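Thioredoxin reductase (Clostridium acetobutylicum ATCC 824, PDB 6GNA) probably reduces thioredoxin with electrons from ferredoxin instead of a pyridine nucleotide, passing them through bound FAD and a redox-active cysteine pair. Local coordinates at residues Ile146-Glu157 with Tyr171-Leu182. Numbering follows the deposited sequence. Where two conformers were deposited one is given.
Sequences IVTIVGYNKEAE and YYVPRYKDEYQL
Ile149 and Gly151 turn both N-H and C=O to the neighbouring strand, pairing the two parallel strands of a beta-alpha-beta unit that helix 155-163 links in a Rossmann-like sheet. Five bonds result, from Tyr171 N to Val147 O up to Arg175 N to Gly151 O. Beta-branched Ile149 suits a strand, and on the face covered by helix 155-163, where it touches Ala160, its CG2 lies 3.7 Å from Tyr172 CE1. Gly151 suits the strand end because a beta carbon there would collide with the Tyr172 hydroxyl, whose OH is 3.5 Å from Gly151 CA.

Just past the strand ends, Arg175 lays its aliphatic part over one face of the Tyr152 ring: CG sits 3.6 Å from the ring centroid, a CH-pi contact. One water joins Arg175 NE to Tyr152 OH.

Beyond the strands, charge takes over. Lys154, bent at chi2 and chi3, brings NZ into salt bridges with Glu157 OE2 and with Asp178 OD2, the latter met from above the carboxylate plane, and a hydrogen bond to Gln181 OE1, so one ammonium ties the helix start to the 175-182 loop. Glu157 extends beyond CG (chi2 175°), carrying the carboxylate of this buried residue into that loop, where OE1 accepts from Gln181 N at 2.9 Å. Tyrosine suits position 176 because its hydroxyl can accept and donate at once: Tyr176 OH accepts from Tyr172 OH at 2.7 Å and donates to the anti lone pair of Glu157 OE2, a short bond of 2.5 Å from Tyr176 OH.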
ATOM      1  N   ILE A 146      -2.879 -45.846  -6.592  1.00 29.83           N
ATOM      2  CA  ILE A 146      -1.537 -45.407  -6.232  1.00 28.29           C
ATOM      3  C   ILE A 146      -1.506 -43.886  -6.247  1.00 27.69           C
ATOM      4  O   ILE A 146      -1.936 -43.259  -7.224  1.00 28.04           O
ATOM      5  CB  ILE A 146      -0.496 -45.975  -7.209  1.00 28.29           C
ATOM      6  CG1 ILE A 146      -0.553 -47.510  -7.223  1.00 30.13           C
ATOM      7  CG2 ILE A 146       0.901 -45.481  -6.849  1.00 28.58           C
ATOM      8  CD1 ILE A 146       0.238 -48.128  -8.348  1.00 39.41           C
ATOM      9  N   VAL A 147      -0.979 -43.291  -5.183  1.00 26.90           N
ATOM     10  CA  VAL A 147      -0.928 -41.838  -5.043  0.75 26.32           C
ATOM     11  C   VAL A 147       0.500 -41.405  -4.737  1.00 27.28           C
ATOM     12  O   VAL A 147       1.162 -41.985  -3.863  1.00 26.76           O
ATOM     13  CB  VAL A 147      -1.885 -41.340  -3.944  0.75 27.78           C
ATOM     14  CG1 VAL A 147      -1.727 -39.837  -3.723  0.75 37.85           C
ATOM     15  CG2 VAL A 147      -3.322 -41.673  -4.313  0.75 27.38           C
ATOM     16  N   THR A 148       0.960 -40.373  -5.436  1.00 25.13           N
ATOM     17  CA  THR A 148       2.248 -39.747  -5.194  1.00 24.35           C
ATOM     18  C   THR A 148       2.000 -38.318  -4.739  1.00 24.06           C
ATOM     19  O   THR A 148       1.280 -37.560  -5.402  1.00 24.66           O
ATOM     20  CB  THR A 148       3.098 -39.766  -6.461  1.00 24.72           C
ATOM     21  OG1 THR A 148       3.339 -41.124  -6.835  1.00 25.35           O
ATOM     22  CG2 THR A 148       4.435 -39.105  -6.214  1.00 24.33           C
ATOM     23  N   ILE A 149       2.585 -37.957  -3.610  1.00 23.44           N
ATOM     24  CA  ILE A 149       2.504 -36.598  -3.087  1.00 23.17           C
ATOM     25  C   ILE A 149       3.875 -35.959  -3.198  1.00 22.63           C
ATOM     26  O   ILE A 149       4.855 -36.474  -2.644  1.00 23.05           O
ATOM     27  CB  ILE A 149       2.013 -36.577  -1.636  1.00 23.02           C
ATOM     28  CG1 ILE A 149       0.539 -36.972  -1.610  1.00 27.12           C
ATOM     29  CG2 ILE A 149       2.219 -35.199  -1.008  1.00 24.58           C
ATOM     30  CD1 ILE A 149       0.041 -37.266  -0.239  1.00 33.35           C
ATOM     31  N   VAL A 150       3.925 -34.825  -3.889  1.00 22.74           N
ATOM     32  CA  VAL A 150       5.111 -33.981  -3.969  1.00 22.36           C
ATOM     33  C   VAL A 150       4.887 -32.876  -2.941  1.00 22.17           C
ATOM     34  O   VAL A 150       4.062 -31.980  -3.131  1.00 23.49           O
ATOM     35  CB  VAL A 150       5.332 -33.453  -5.387  1.00 26.70           C
ATOM     36  CG1 VAL A 150       6.636 -32.706  -5.467  1.00 27.64           C
ATOM     37  CG2 VAL A 150       5.332 -34.605  -6.379  1.00 24.80           C
ATOM     38  N   GLY A 151       5.592 -32.976  -1.816  1.00 22.02           N
ATOM     39  CA  GLY A 151       5.311 -32.160  -0.643  1.00 21.55           C
ATOM     40  C   GLY A 151       6.312 -31.027  -0.496  1.00 23.40           C
ATOM     41  O   GLY A 151       7.516 -31.258  -0.422  1.00 22.94           O
ATOM     42  N   TYR A 152       5.792 -29.808  -0.408  1.00 21.60           N
ATOM     43  CA  TYR A 152       6.618 -28.614  -0.260  1.00 23.28           C
ATOM     44  C   TYR A 152       6.530 -28.013   1.135  1.00 21.87           C
ATOM     45  O   TYR A 152       7.211 -27.019   1.412  1.00 25.31           O
ATOM     46  CB  TYR A 152       6.226 -27.565  -1.313  1.00 23.46           C
ATOM     47  CG  TYR A 152       6.494 -27.992  -2.756  1.00 25.74           C
ATOM     48  CD1 TYR A 152       5.639 -28.870  -3.420  1.00 24.54           C
ATOM     49  CD2 TYR A 152       7.598 -27.504  -3.460  1.00 32.62           C
ATOM     50  CE1 TYR A 152       5.881 -29.270  -4.727  1.00 30.58           C
ATOM     51  CE2 TYR A 152       7.848 -27.902  -4.775  1.00 41.83           C
ATOM     52  CZ  TYR A 152       6.987 -28.790  -5.398  1.00 33.36           C
ATOM     53  OH  TYR A 152       7.200 -29.193  -6.702  1.00 38.43           O
ATOM     54  N   ASN A 153       5.770 -28.619   2.048  1.00 21.44           N
ATOM     55  CA  ASN A 153       5.638 -28.103   3.400  1.00 21.36           C
ATOM     56  C   ASN A 153       5.287 -29.275   4.315  1.00 23.52           C
ATOM     57  O   ASN A 153       5.079 -30.402   3.860  1.00 22.08           O
ATOM     58  CB  ASN A 153       4.611 -26.971   3.473  1.00 21.96           C
ATOM     59  CG  ASN A 153       3.242 -27.390   3.010  1.00 22.21           C
ATOM     60  OD1 ASN A 153       2.876 -28.569   3.039  1.00 22.12           O
ATOM     61  ND2 ASN A 153       2.468 -26.410   2.574  1.00 22.70           N
ATOM     62  N   LYS A 154       5.196 -28.992   5.617  1.00 23.92           N
ATOM     63  CA  LYS A 154       4.957 -30.052   6.594  1.00 22.35           C
ATOM     64  C   LYS A 154       3.532 -30.605   6.525  1.00 24.11           C
ATOM     65  O   LYS A 154       3.318 -31.799   6.771  1.00 23.13           O
ATOM     66  CB  LYS A 154       5.253 -29.565   8.015  1.00 26.27           C
ATOM     67  CG  LYS A 154       6.717 -29.188   8.285  1.00 26.19           C
ATOM     68  CD  LYS A 154       7.677 -30.357   8.191  1.00 25.72           C
ATOM     69  CE  LYS A 154       7.483 -31.378   9.281  1.00 24.47           C
ATOM     70  NZ  LYS A 154       8.481 -32.467   9.135  1.00 25.28           N
ATOM     71  N   GLU A 155       2.545 -29.752   6.237  1.00 21.88           N
ATOM     72  CA  GLU A 155       1.163 -30.230   6.126  1.00 22.34           C
ATOM     73  C   GLU A 155       1.033 -31.351   5.106  1.00 22.35           C
ATOM     74  O   GLU A 155       0.182 -32.236   5.264  1.00 22.67           O
ATOM     75  CB  GLU A 155       0.239 -29.065   5.773  1.00 22.82           C
ATOM     76  CG  GLU A 155      -1.261 -29.371   5.997  1.00 23.42           C
ATOM     77  CD  GLU A 155      -1.939 -30.073   4.840  1.00 23.72           C
ATOM     78  OE1 GLU A 155      -1.424 -30.034   3.692  1.00 23.56           O
ATOM     79  OE2 GLU A 155      -3.024 -30.653   5.078  1.00 24.72           O
ATOM     80  N   ALA A 156       1.876 -31.341   4.075  1.00 22.09           N
ATOM     81  CA  ALA A 156       1.831 -32.377   3.049  1.00 22.16           C
ATOM     82  C   ALA A 156       2.075 -33.762   3.639  1.00 22.02           C
ATOM     83  O   ALA A 156       1.524 -34.752   3.146  1.00 22.32           O
ATOM     84  CB  ALA A 156       2.855 -32.048   1.956  1.00 21.92           C
ATOM     85  N   GLU A 157       2.912 -33.832   4.684  1.00 21.65           N
ATOM     86  CA  GLU A 157       3.168 -35.105   5.359  1.00 21.59           C
ATOM     87  C   GLU A 157       1.893 -35.648   5.990  1.00 22.10           C
ATOM     88  O   GLU A 157       1.622 -36.849   5.922  1.00 22.35           O
ATOM     89  CB  GLU A 157       4.251 -34.940   6.428  1.00 21.20           C
ATOM     90  CG  GLU A 157       5.599 -34.470   5.896  1.00 21.63           C
ATOM     91  CD  GLU A 157       6.622 -34.211   6.986  1.00 23.51           C
ATOM     92  OE1 GLU A 157       6.354 -34.588   8.157  1.00 25.64           O
ATOM     93  OE2 GLU A 157       7.677 -33.615   6.667  1.00 24.62           O
ATOM     94  N   TYR A 171       3.447 -42.733  -2.178  1.00 24.76           N
ATOM     95  CA  TYR A 171       4.815 -42.246  -2.249  1.00 24.53           C
ATOM     96  C   TYR A 171       4.831 -40.793  -1.818  1.00 23.53           C
ATOM     97  O   TYR A 171       3.936 -40.021  -2.177  1.00 24.11           O
ATOM     98  CB  TYR A 171       5.341 -42.297  -3.684  1.00 25.47           C
ATOM     99  CG  TYR A 171       5.379 -43.669  -4.310  1.00 26.30           C
ATOM    100  CD1 TYR A 171       6.386 -44.566  -3.992  1.00 26.92           C
ATOM    101  CD2 TYR A 171       4.431 -44.055  -5.243  1.00 27.54           C
ATOM    102  CE1 TYR A 171       6.432 -45.821  -4.574  1.00 28.06           C
ATOM    103  CE2 TYR A 171       4.473 -45.299  -5.831  1.00 28.12           C
ATOM    104  CZ  TYR A 171       5.475 -46.177  -5.494  1.00 28.64           C
ATOM    105  OH  TYR A 171       5.517 -47.423  -6.087  1.00 29.92           O
ATOM    106  N   TYR A 172       5.867 -40.413  -1.068  1.00 23.31           N
ATOM    107  CA  TYR A 172       6.076 -39.025  -0.663  1.00 22.57           C
ATOM    108  C   TYR A 172       7.418 -38.540  -1.194  1.00 23.18           C
ATOM    109  O   TYR A 172       8.465 -39.106  -0.868  1.00 23.56           O
ATOM    110  CB  TYR A 172       6.013 -38.867   0.852  1.00 22.19           C
ATOM    111  CG  TYR A 172       6.013 -37.424   1.322  1.00 22.30           C
ATOM    112  CD1 TYR A 172       4.864 -36.659   1.227  1.00 20.86           C
ATOM    113  CD2 TYR A 172       7.146 -36.832   1.870  1.00 22.96           C
ATOM    114  CE1 TYR A 172       4.829 -35.363   1.648  1.00 20.71           C
ATOM    115  CE2 TYR A 172       7.117 -35.517   2.293  1.00 24.00           C
ATOM    116  CZ  TYR A 172       5.952 -34.793   2.168  1.00 21.43           C
ATOM    117  OH  TYR A 172       5.866 -33.493   2.581  1.00 21.42           O
ATOM    118  N   VAL A 173       7.377 -37.489  -2.000  1.00 22.77           N
ATOM    119  CA  VAL A 173       8.558 -36.878  -2.603  1.00 23.34           C
ATOM    120  C   VAL A 173       8.779 -35.537  -1.910  1.00 22.83           C
ATOM    121  O   VAL A 173       8.109 -34.553  -2.245  1.00 22.36           O
ATOM    122  CB  VAL A 173       8.371 -36.678  -4.114  1.00 23.85           C
ATOM    123  CG1 VAL A 173       9.629 -36.127  -4.740  1.00 24.74           C
ATOM    124  CG2 VAL A 173       7.996 -37.989  -4.801  1.00 24.44           C
ATOM    125  N   PRO A 174       9.702 -35.444  -0.959  1.00 23.05           N
ATOM    126  CA  PRO A 174       9.889 -34.177  -0.242  1.00 22.72           C
ATOM    127  C   PRO A 174      10.631 -33.158  -1.087  1.00 23.35           C
ATOM    128  O   PRO A 174      11.579 -33.484  -1.806  1.00 25.14           O
ATOM    129  CB  PRO A 174      10.727 -34.594   0.969  1.00 25.80           C
ATOM    130  CG  PRO A 174      11.500 -35.783   0.488  1.00 24.68           C
ATOM    131  CD  PRO A 174      10.586 -36.508  -0.457  1.00 23.79           C
ATOM    132  N   ARG A 175      10.214 -31.899  -0.959  1.00 24.14           N
ATOM    133  CA  ARG A 175      10.881 -30.784  -1.633  1.00 24.99           C
ATOM    134  C   ARG A 175      11.475 -29.800  -0.635  1.00 27.73           C
ATOM    135  O   ARG A 175      11.616 -28.610  -0.930  1.00 27.81           O
ATOM    136  CB  ARG A 175       9.925 -30.066  -2.574  1.00 25.42           C
ATOM    137  CG  ARG A 175       9.140 -31.012  -3.475  1.00 33.12           C
ATOM    138  CD  ARG A 175      10.046 -31.874  -4.325  1.00 28.75           C
ATOM    139  NE  ARG A 175      10.870 -31.083  -5.236  1.00 33.93           N
ATOM    140  CZ  ARG A 175      12.199 -31.101  -5.279  1.00 60.72           C
ATOM    141  NH1 ARG A 175      12.900 -31.886  -4.470  1.00 51.00           N
ATOM    142  NH2 ARG A 175      12.837 -30.331  -6.151  1.00 50.78           N
ATOM    143  N   TYR A 176      11.805 -30.294   0.550  1.00 23.90           N
ATOM    144  CA  TYR A 176      12.455 -29.529   1.601  1.00 24.41           C
ATOM    145  C   TYR A 176      13.244 -30.529   2.432  1.00 25.00           C
ATOM    146  O   TYR A 176      12.975 -31.735   2.395  1.00 27.78           O
ATOM    147  CB  TYR A 176      11.434 -28.815   2.496  1.00 25.35           C
ATOM    148  CG  TYR A 176      10.413 -29.776   3.041  1.00 23.44           C
ATOM    149  CD1 TYR A 176       9.301 -30.116   2.294  1.00 21.76           C
ATOM    150  CD2 TYR A 176      10.577 -30.382   4.281  1.00 24.21           C
ATOM    151  CE1 TYR A 176       8.376 -31.013   2.756  1.00 22.28           C
ATOM    152  CE2 TYR A 176       9.643 -31.286   4.761  1.00 23.60           C
ATOM    153  CZ  TYR A 176       8.546 -31.600   3.994  1.00 22.69           C
ATOM    154  OH  TYR A 176       7.606 -32.499   4.424  1.00 23.02           O
ATOM    155  N   LYS A 177      14.223 -30.012   3.172  1.00 27.56           N
ATOM    156  CA  LYS A 177      15.103 -30.805   4.023  1.00 30.76           C
ATOM    157  C   LYS A 177      14.571 -30.788   5.447  1.00 28.60           C
ATOM    158  O   LYS A 177      14.481 -29.719   6.067  1.00 32.34           O
ATOM    159  CB  LYS A 177      16.515 -30.226   4.028  1.00 36.46           C
ATOM    160  CG  LYS A 177      17.097 -29.911   2.669  1.00 59.55           C
ATOM    161  CD  LYS A 177      17.677 -31.138   2.027  1.00 74.53           C
ATOM    162  CE  LYS A 177      18.591 -30.760   0.888  1.00 82.48           C
ATOM    163  NZ  LYS A 177      19.229 -31.964   0.338  1.00 85.61           N
ATOM    164  N   ASP A 178      14.260 -31.966   5.973  1.00 27.21           N
ATOM    165  CA  ASP A 178      13.799 -32.117   7.349  1.00 28.08           C
ATOM    166  C   ASP A 178      13.754 -33.611   7.635  1.00 30.73           C
ATOM    167  O   ASP A 178      13.919 -34.435   6.729  1.00 31.90           O
ATOM    168  CB  ASP A 178      12.403 -31.510   7.494  1.00 25.33           C
ATOM    169  CG  ASP A 178      12.009 -31.226   8.929  1.00 31.78           C
ATOM    170  OD1 ASP A 178      12.837 -31.398   9.842  1.00 32.04           O
ATOM    171  OD2 ASP A 178      10.850 -30.813   9.137  1.00 30.50           O
ATOM    172  N   GLU A 179      13.530 -33.956   8.901  1.00 29.22           N
ATOM    173  CA  GLU A 179      12.933 -35.248   9.201  1.00 30.03           C
ATOM    174  C   GLU A 179      11.453 -35.217   8.832  1.00 28.00           C
ATOM    175  O   GLU A 179      10.788 -34.184   8.929  1.00 29.56           O
ATOM    176  CB  GLU A 179      13.074 -35.601  10.684  1.00 31.72           C
ATOM    177  CG  GLU A 179      14.511 -35.672  11.178  1.00 49.07           C
ATOM    178  CD  GLU A 179      15.337 -36.695  10.425  1.00 64.43           C
ATOM    179  OE1 GLU A 179      14.746 -37.631   9.846  1.00110.84           O
ATOM    180  OE2 GLU A 179      16.579 -36.560  10.406  1.00 74.28           O
ATOM    181  N   TYR A 180      10.943 -36.354   8.371  1.00 29.39           N
ATOM    182  CA  TYR A 180       9.578 -36.448   7.859  1.00 25.71           C
ATOM    183  C   TYR A 180       8.764 -37.371   8.762  1.00 24.84           C
ATOM    184  O   TYR A 180       9.117 -38.542   8.944  1.00 30.30           O
ATOM    185  CB  TYR A 180       9.590 -36.967   6.420  1.00 27.97           C
ATOM    186  CG  TYR A 180      10.606 -36.271   5.537  1.00 26.10           C
ATOM    187  CD1 TYR A 180      10.469 -34.926   5.204  1.00 23.72           C
ATOM    188  CD2 TYR A 180      11.704 -36.956   5.037  1.00 28.28           C
ATOM    189  CE1 TYR A 180      11.395 -34.288   4.401  1.00 23.49           C
ATOM    190  CE2 TYR A 180      12.643 -36.326   4.238  1.00 27.55           C
ATOM    191  CZ  TYR A 180      12.483 -34.991   3.917  1.00 25.83           C
ATOM    192  OH  TYR A 180      13.418 -34.365   3.121  1.00 27.17           O
ATOM    193  N   GLN A 181       7.662 -36.855   9.303  1.00 30.26           N
ATOM    194  CA  GLN A 181       6.843 -37.601  10.257  1.00 24.34           C
ATOM    195  C   GLN A 181       5.746 -38.342   9.494  1.00 26.27           C
ATOM    196  O   GLN A 181       4.592 -37.907   9.409  1.00 27.35           O
ATOM    197  CB  GLN A 181       6.274 -36.667  11.319  1.00 29.59           C
ATOM    198  CG  GLN A 181       7.321 -36.172  12.316  1.00 32.80           C
ATOM    199  CD  GLN A 181       8.190 -35.064  11.758  1.00 33.70           C
ATOM    200  OE1 GLN A 181       7.687 -34.085  11.242  1.00 28.00           O
ATOM    201  NE2 GLN A 181       9.505 -35.206  11.892  1.00 31.26           N
ATOM    202  N   LEU A 182       6.133 -39.485   8.935  1.00 27.28           N
ATOM    203  CA  LEU A 182       5.277 -40.284   8.069  1.00 31.51           C
ATOM    204  C   LEU A 182       5.118 -41.681   8.649  1.00 25.65           C
ATOM    205  O   LEU A 182       6.069 -42.249   9.190  1.00 30.59           O
ATOM    206  CB  LEU A 182       5.903 -40.391   6.671  1.00 31.73           C
ATOM    207  CG  LEU A 182       6.075 -39.068   5.918  1.00 25.83           C
ATOM    208  CD1 LEU A 182       7.014 -39.228   4.740  1.00 30.36           C
ATOM    209  CD2 LEU A 182       4.727 -38.573   5.450  1.00 25.96           C
TER
HETATM  210  O   HOH W   1       9.765 -29.301  -7.383  1.00 48.67           O